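PDB 6Y4R: DotU family type IV/VI secretion system protein from Acinetobacter baumannii, which is the cytoplasmic domain of TssL, a key component of the type VI secretion system, where it probably serves as part of the membrane-anchored assembly. Local coordinates for residues 29-34 and 86-91; 58-63 and 98-103. All coordinates share one frame; numbering follows the deposited sequence.

Interaction 1. Residues 29-34 and 86-91; sequences RFREKI and LISPLQ
R31 and I34, one helical turn apart on helix 27-47, meet S88, in the loop just before helix 90-95, and L90, its first residue. This helix-to-helix packing within the all-helical DotU domain illustrates how a long helix can meet the start of a short one through an apolar contact inside and a polar one nearer the solvent. The tight part is the inner one. CG2 of I34 packs against CD1 of L90 at 3.6 Å, the two side chains meeting at a slant, and both residues are buried. It is the CG2 branch of I34 that does the touching, because it lies anti to the backbone N while CG1 turns back beside that N (chi1 -58°).

The solvent side is carried by one long arm, that of the partly exposed R31. It starts with CG anti to its own N (chi1 -173°) and stays extended as far as NE, which carries the guanidinium over to the other backbone; the nearest CA atoms, those of R31 and L90, are still 9.0 Å apart. NH2 then donates to the carbonyl O of S88 at 3.1 Å. The bond is bent, with an N-H...O angle of 148°, and the oxygen sits near the edge of the guanidinium, somewhat out of its plane. CB of S88 lies 3.5 Å from the same NH2. On its way the arginine runs alongside L90 in the opposite sense, and CD2 of L90 comes within 3.8 Å of NH2, so the two methyls of one leucine serve both halves of the contact.

P89 is the N-cap residue of helix 90-95, and D67 of helix 52-71 accepts hydrogen bonds from the backbone N-H groups of L90 and Q91. W85, ending helix 79-85, touches both R31 and L90, while I34 also rests on L14 of helix 9-19.

Interaction 2. Residues 58-63 and 98-103; sequences AKYAFC and QLAGYQ
In the all-helical DotU fold, the first turn of helix 100-114 packs against the middle of helix 52-71, and a single tyrosine bridges the two. Y60 projects from helix 52-71 with its ring carried outward by a CG anti to the backbone N (chi1 178°), and its far end comes to rest against A100 and Q103, residues three apart and therefore on the same side of their helix. The phenol oxygen does most of the touching: OH lies 3.3 Å from CA of A100 and 3.6 Å from CB of the same residue. The ring itself stays farther back, its CZ 4.3 Å from that methyl.

The receiving turn is held by its own backbone, for the carbonyl O of the N-cap residue L99 accepts from the N-H groups of both Y102 and Q103. Behind the hydroxyl, the ring of Y60 makes a T-shaped (edge-to-face) stack with F95 of helix 90-95. Q103 borders the more open side with an extended chain, its CB 3.6 Å from OH of Y60.

In the fold
Two pairs of consecutive helices are joined first to first and second to second, so the segments of the two contacts alternate along the chain: helix 27-47 meets helix 90-95 in interaction 1, and helices 52-71 and 100-114 meet in interaction 2. Their centres lie about 14 Å apart, yet the two contacts touch directly. Q91, which follows L90, reaches into the second contact with NE2 3.1 Å from the carbonyl O of Y60 and OE1 3.3 Å from CB of A100. A second junction is apolar, where CG2 of I34 approaches CE2 of F62 at 3.8 Å. Interaction 2 is the more central, its centre about 7 Å from that of the chain, against about 14 Å for the centre of interaction 1.

Interaction 1. Residues 29-34 and 86-91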
loop_
_atom_site.group_PDB
_atom_site.type_symbol
_atom_site.label_atom_id
_atom_site.label_comp_id
_atom_site.label_asym_id
_atom_site.label_seq_id
_atom_site.Cartn_x
_atom_site.Cartn_y
_atom_site.Cartn_z
ATOM N N ARG A 29 18.468 -5.175 4.811
ATOM C CA ARG A 29 18.408 -3.938 5.575
ATOM C C ARG A 29 17.217 -3.101 5.123
ATOM O O ARG A 29 16.552 -2.448 5.939
ATOM C CB ARG A 29 19.716 -3.157 5.410
ATOM C CG ARG A 29 19.744 -1.871 6.212
ATOM C CD ARG A 29 20.929 -0.992 5.983
ATOM N NE ARG A 29 21.267 -0.784 4.572
ATOM C CZ ARG A 29 22.458 -0.393 4.124
ATOM N NH1 ARG A 29 23.427 -0.159 4.979
ATOM N NH2 ARG A 29 22.646 -0.240 2.824
ATOM N N PHE A 30 16.949 -3.107 3.815
ATOM C CA PHE A 30 15.776 -2.447 3.263
ATOM C C PHE A 30 14.486 -2.992 3.873
ATOM O O PHE A 30 13.545 -2.236 4.140
ATOM C CB PHE A 30 15.792 -2.605 1.737
ATOM C CG PHE A 30 14.636 -1.947 1.037
ATOM C CD1 PHE A 30 14.597 -0.574 0.862
ATOM C CD2 PHE A 30 13.571 -2.711 0.573
ATOM C CE1 PHE A 30 13.514 0.028 0.208
ATOM C CE2 PHE A 30 12.502 -2.123 -0.072
ATOM C CZ PHE A 30 12.469 -0.741 -0.257
ATOM N N ARG A 31 14.422 -4.300 4.122
ATOM C CA ARG A 31 13.171 -4.884 4.610
ATOM C C ARG A 31 12.917 -4.508 6.066
ATOM O O ARG A 31 11.764 -4.268 6.461
ATOM C CB ARG A 31 13.207 -6.410 4.486
ATOM C CG ARG A 31 11.878 -7.126 4.819
ATOM C CD ARG A 31 12.152 -8.596 4.905
ATOM N NE ARG A 31 10.933 -9.400 4.955
ATOM C CZ ARG A 31 10.546 -10.129 6.003
ATOM N NH1 ARG A 31 11.284 -10.157 7.091
ATOM N NH2 ARG A 31 9.441 -10.837 5.927
ATOM N N GLU A 32 13.973 -4.522 6.893
ATOM C CA GLU A 32 13.844 -4.103 8.285
ATOM C C GLU A 32 13.576 -2.607 8.398
ATOM O O GLU A 32 12.987 -2.162 9.388
ATOM C CB GLU A 32 15.102 -4.522 9.066
ATOM C CG GLU A 32 15.433 -3.778 10.392
ATOM C CD GLU A 32 14.262 -3.646 11.385
ATOM O OE1 GLU A 32 13.987 -2.502 11.819
ATOM O OE2 GLU A 32 13.610 -4.664 11.727
ATOM N N LYS A 33 13.952 -1.821 7.389
ATOM C CA LYS A 33 13.607 -0.405 7.418
ATOM C C LYS A 33 12.111 -0.206 7.200
ATOM O O LYS A 33 11.494 0.641 7.860
ATOM C CB LYS A 33 14.437 0.353 6.380
ATOM C CG LYS A 33 14.386 1.849 6.518
ATOM C CD LYS A 33 14.809 2.529 5.222
ATOM C CE LYS A 33 16.286 2.204 4.897
ATOM N NZ LYS A 33 16.846 2.999 3.746
ATOM N N ILE A 34 11.506 -1.024 6.325
ATOM C CA ILE A 34 10.051 -1.017 6.114
ATOM C C ILE A 34 9.314 -1.454 7.380
ATOM O O ILE A 34 8.312 -0.842 7.779
ATOM C CB ILE A 34 9.680 -1.936 4.929
ATOM C CG1 ILE A 34 10.381 -1.501 3.625
ATOM C CG2 ILE A 34 8.147 -2.047 4.774
ATOM C CD1 ILE A 34 9.939 -0.166 3.087
ATOM N N LEU A 86 11.058 -12.684 -1.813
ATOM C CA LEU A 86 10.095 -13.768 -2.030
ATOM C C LEU A 86 10.161 -14.834 -0.937
ATOM O O LEU A 86 9.223 -15.631 -0.798
ATOM C CB LEU A 86 10.311 -14.370 -3.423
ATOM C CG LEU A 86 11.604 -15.134 -3.709
ATOM C CD1 LEU A 86 11.593 -16.603 -3.229
ATOM C CD2 LEU A 86 11.991 -15.011 -5.180
ATOM N N ILE A 87 11.249 -14.865 -0.166
ATOM C CA ILE A 87 11.342 -15.744 0.998
ATOM C C ILE A 87 10.142 -15.554 1.915
ATOM O O ILE A 87 9.564 -16.514 2.441
ATOM C CB ILE A 87 12.660 -15.493 1.748
ATOM C CG1 ILE A 87 13.858 -15.859 0.867
ATOM C CG2 ILE A 87 12.670 -16.269 3.057
ATOM C CD1 ILE A 87 13.732 -17.248 0.255
ATOM N N SER A 88 9.793 -14.285 2.184
ATOM C CA SER A 88 8.619 -13.943 2.980
ATOM C C SER A 88 8.120 -12.578 2.551
ATOM O O SER A 88 8.610 -11.558 3.047
ATOM C CB SER A 88 8.924 -13.935 4.475
ATOM O OG SER A 88 7.699 -13.894 5.194
ATOM N N PRO A 89 7.149 -12.502 1.665
ATOM C CA PRO A 89 6.544 -11.200 1.381
ATOM C C PRO A 89 5.770 -10.711 2.589
ATOM O O PRO A 89 5.293 -11.499 3.409
ATOM C CB PRO A 89 5.640 -11.461 0.170
ATOM C CG PRO A 89 5.983 -12.854 -0.304
ATOM C CD PRO A 89 6.677 -13.580 0.794
ATOM N N LEU A 90 5.682 -9.384 2.717
ATOM C CA LEU A 90 5.132 -8.793 3.943
ATOM C C LEU A 90 3.637 -9.065 4.092
ATOM O O LEU A 90 3.106 -9.062 5.215
ATOM C CB LEU A 90 5.377 -7.292 3.968
ATOM C CG LEU A 90 6.843 -6.899 4.058
ATOM C CD1 LEU A 90 7.029 -5.366 4.151
ATOM C CD2 LEU A 90 7.491 -7.620 5.225
ATOM N N GLN A 91 2.939 -9.295 2.979
ATOM C CA GLN A 91 1.551 -9.719 3.075
ATOM C C GLN A 91 1.447 -11.047 3.786
ATOM O O GLN A 91 0.556 -11.245 4.619
ATOM C CB GLN A 91 0.920 -9.824 1.690
ATOM C CG GLN A 91 0.256 -8.552 1.187
ATOM C CD GLN A 91 -1.083 -8.291 1.900
ATOM O OE1 GLN A 91 -1.916 -9.193 2.055
ATOM N NE2 GLN A 91 -1.289 -7.053 2.326
#

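Interaction 2. Residues 58-63 and 98-103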
loop_
_atom_site.group_PDB
_atom_site.type_symbol
_atom_site.label_atom_id
_atom_site.label_comp_id
_atom_site.label_asym_id
_atom_site.label_seq_id
_atom_site.Cartn_x
_atom_site.Cartn_y
_atom_site.Cartn_z
ATOM N N ALA A 58 -4.521 0.730 6.661
ATOM C CA ALA A 58 -3.480 1.508 5.995
ATOM C C ALA A 58 -2.192 0.701 5.876
ATOM O O ALA A 58 -1.583 0.623 4.803
ATOM C CB ALA A 58 -3.236 2.812 6.752
ATOM N N LYS A 59 -1.780 0.057 6.961
ATOM C CA LYS A 59 -0.618 -0.813 6.879
ATOM C C LYS A 59 -0.841 -1.983 5.916
ATOM O O LYS A 59 0.089 -2.396 5.212
ATOM C CB LYS A 59 -0.248 -1.308 8.277
ATOM C CG LYS A 59 0.614 -2.540 8.273
ATOM C CD LYS A 59 1.546 -2.566 9.459
ATOM C CE LYS A 59 0.917 -3.203 10.671
ATOM N NZ LYS A 59 1.681 -2.772 11.877
ATOM N N TYR A 60 -2.063 -2.533 5.866
ATOM C CA TYR A 60 -2.337 -3.652 4.961
ATOM C C TYR A 60 -2.169 -3.229 3.503
ATOM O O TYR A 60 -1.568 -3.953 2.698
ATOM C CB TYR A 60 -3.754 -4.194 5.208
ATOM C CG TYR A 60 -4.147 -5.335 4.280
ATOM C CD1 TYR A 60 -4.637 -5.083 2.994
ATOM C CD2 TYR A 60 -4.010 -6.656 4.682
ATOM C CE1 TYR A 60 -4.965 -6.119 2.137
ATOM C CE2 TYR A 60 -4.345 -7.702 3.840
ATOM C CZ TYR A 60 -4.823 -7.435 2.570
ATOM O OH TYR A 60 -5.154 -8.489 1.738
ATOM N N ALA A 61 -2.715 -2.062 3.150
ATOM C CA ALA A 61 -2.618 -1.541 1.793
ATOM C C ALA A 61 -1.175 -1.257 1.423
ATOM O O ALA A 61 -0.759 -1.508 0.285
ATOM C CB ALA A 61 -3.459 -0.266 1.657
ATOM N N PHE A 62 -0.402 -0.697 2.355
ATOM C CA PHE A 62 0.990 -0.388 2.046
ATOM C C PHE A 62 1.796 -1.663 1.826
ATOM O O PHE A 62 2.694 -1.696 0.983
ATOM C CB PHE A 62 1.606 0.452 3.162
ATOM C CG PHE A 62 3.079 0.700 3.000
ATOM C CD1 PHE A 62 3.526 1.897 2.469
ATOM C CD2 PHE A 62 4.025 -0.248 3.394
ATOM C CE1 PHE A 62 4.892 2.144 2.318
ATOM C CE2 PHE A 62 5.396 -0.011 3.238
ATOM C CZ PHE A 62 5.823 1.184 2.707
ATOM N N CYS A 63 1.514 -2.712 2.601
ATOM C CA CYS A 63 2.221 -3.975 2.423
ATOM C C CYS A 63 1.815 -4.667 1.123
ATOM O O CYS A 63 2.666 -5.212 0.409
ATOM C CB CYS A 63 1.983 -4.876 3.632
ATOM S SG CYS A 63 2.791 -4.252 5.149
ATOM N N GLN A 98 -2.142 -14.246 1.077
ATOM C CA GLN A 98 -1.726 -14.135 -0.311
ATOM C C GLN A 98 -2.876 -13.683 -1.199
ATOM O O GLN A 98 -2.813 -13.857 -2.421
ATOM C CB GLN A 98 -1.175 -15.465 -0.830
ATOM C CG GLN A 98 -0.279 -16.241 0.092
ATOM C CD GLN A 98 0.258 -17.489 -0.593
ATOM O OE1 GLN A 98 0.773 -17.413 -1.714
ATOM N NE2 GLN A 98 0.082 -18.644 0.050
ATOM N N LEU A 99 -3.933 -13.119 -0.609
ATOM C CA LEU A 99 -5.152 -12.771 -1.329
ATOM C C LEU A 99 -5.287 -11.268 -1.513
ATOM O O LEU A 99 -6.384 -10.776 -1.794
ATOM C CB LEU A 99 -6.382 -13.322 -0.603
ATOM C CG LEU A 99 -6.525 -14.824 -0.349
ATOM C CD1 LEU A 99 -7.774 -15.065 0.468
ATOM C CD2 LEU A 99 -6.543 -15.639 -1.630
ATOM N N ALA A 100 -4.190 -10.532 -1.326
ATOM C CA ALA A 100 -4.229 -9.075 -1.371
ATOM C C ALA A 100 -4.718 -8.543 -2.718
ATOM O O ALA A 100 -5.377 -7.497 -2.765
ATOM C CB ALA A 100 -2.837 -8.532 -1.053
ATOM N N GLY A 101 -4.391 -9.227 -3.820
ATOM C CA GLY A 101 -4.877 -8.800 -5.123
ATOM C C GLY A 101 -6.389 -8.657 -5.184
ATOM O O GLY A 101 -6.907 -7.782 -5.876
ATOM N N TYR A 102 -7.112 -9.502 -4.456
ATOM C CA TYR A 102 -8.564 -9.436 -4.368
ATOM C C TYR A 102 -9.051 -8.693 -3.137
ATOM O O TYR A 102 -9.982 -7.893 -3.227
ATOM C CB TYR A 102 -9.163 -10.854 -4.343
ATOM C CG TYR A 102 -8.996 -11.627 -5.630
ATOM C CD1 TYR A 102 -7.779 -12.210 -5.967
ATOM C CD2 TYR A 102 -10.060 -11.779 -6.509
ATOM C CE1 TYR A 102 -7.626 -12.909 -7.151
ATOM C CE2 TYR A 102 -9.920 -12.476 -7.688
ATOM C CZ TYR A 102 -8.703 -13.037 -8.004
ATOM O OH TYR A 102 -8.575 -13.729 -9.184
ATOM N N GLN A 103 -8.420 -8.908 -1.992
ATOM C CA GLN A 103 -8.969 -8.411 -0.743
ATOM C C GLN A 103 -8.688 -6.927 -0.527
ATOM O O GLN A 103 -9.433 -6.265 0.204
ATOM C CB GLN A 103 -8.437 -9.270 0.401
ATOM C CG GLN A 103 -8.939 -8.877 1.749
ATOM C CD GLN A 103 -8.752 -9.980 2.727
ATOM O OE1 GLN A 103 -8.580 -9.746 3.922
ATOM N NE2 GLN A 103 -8.797 -11.209 2.232
#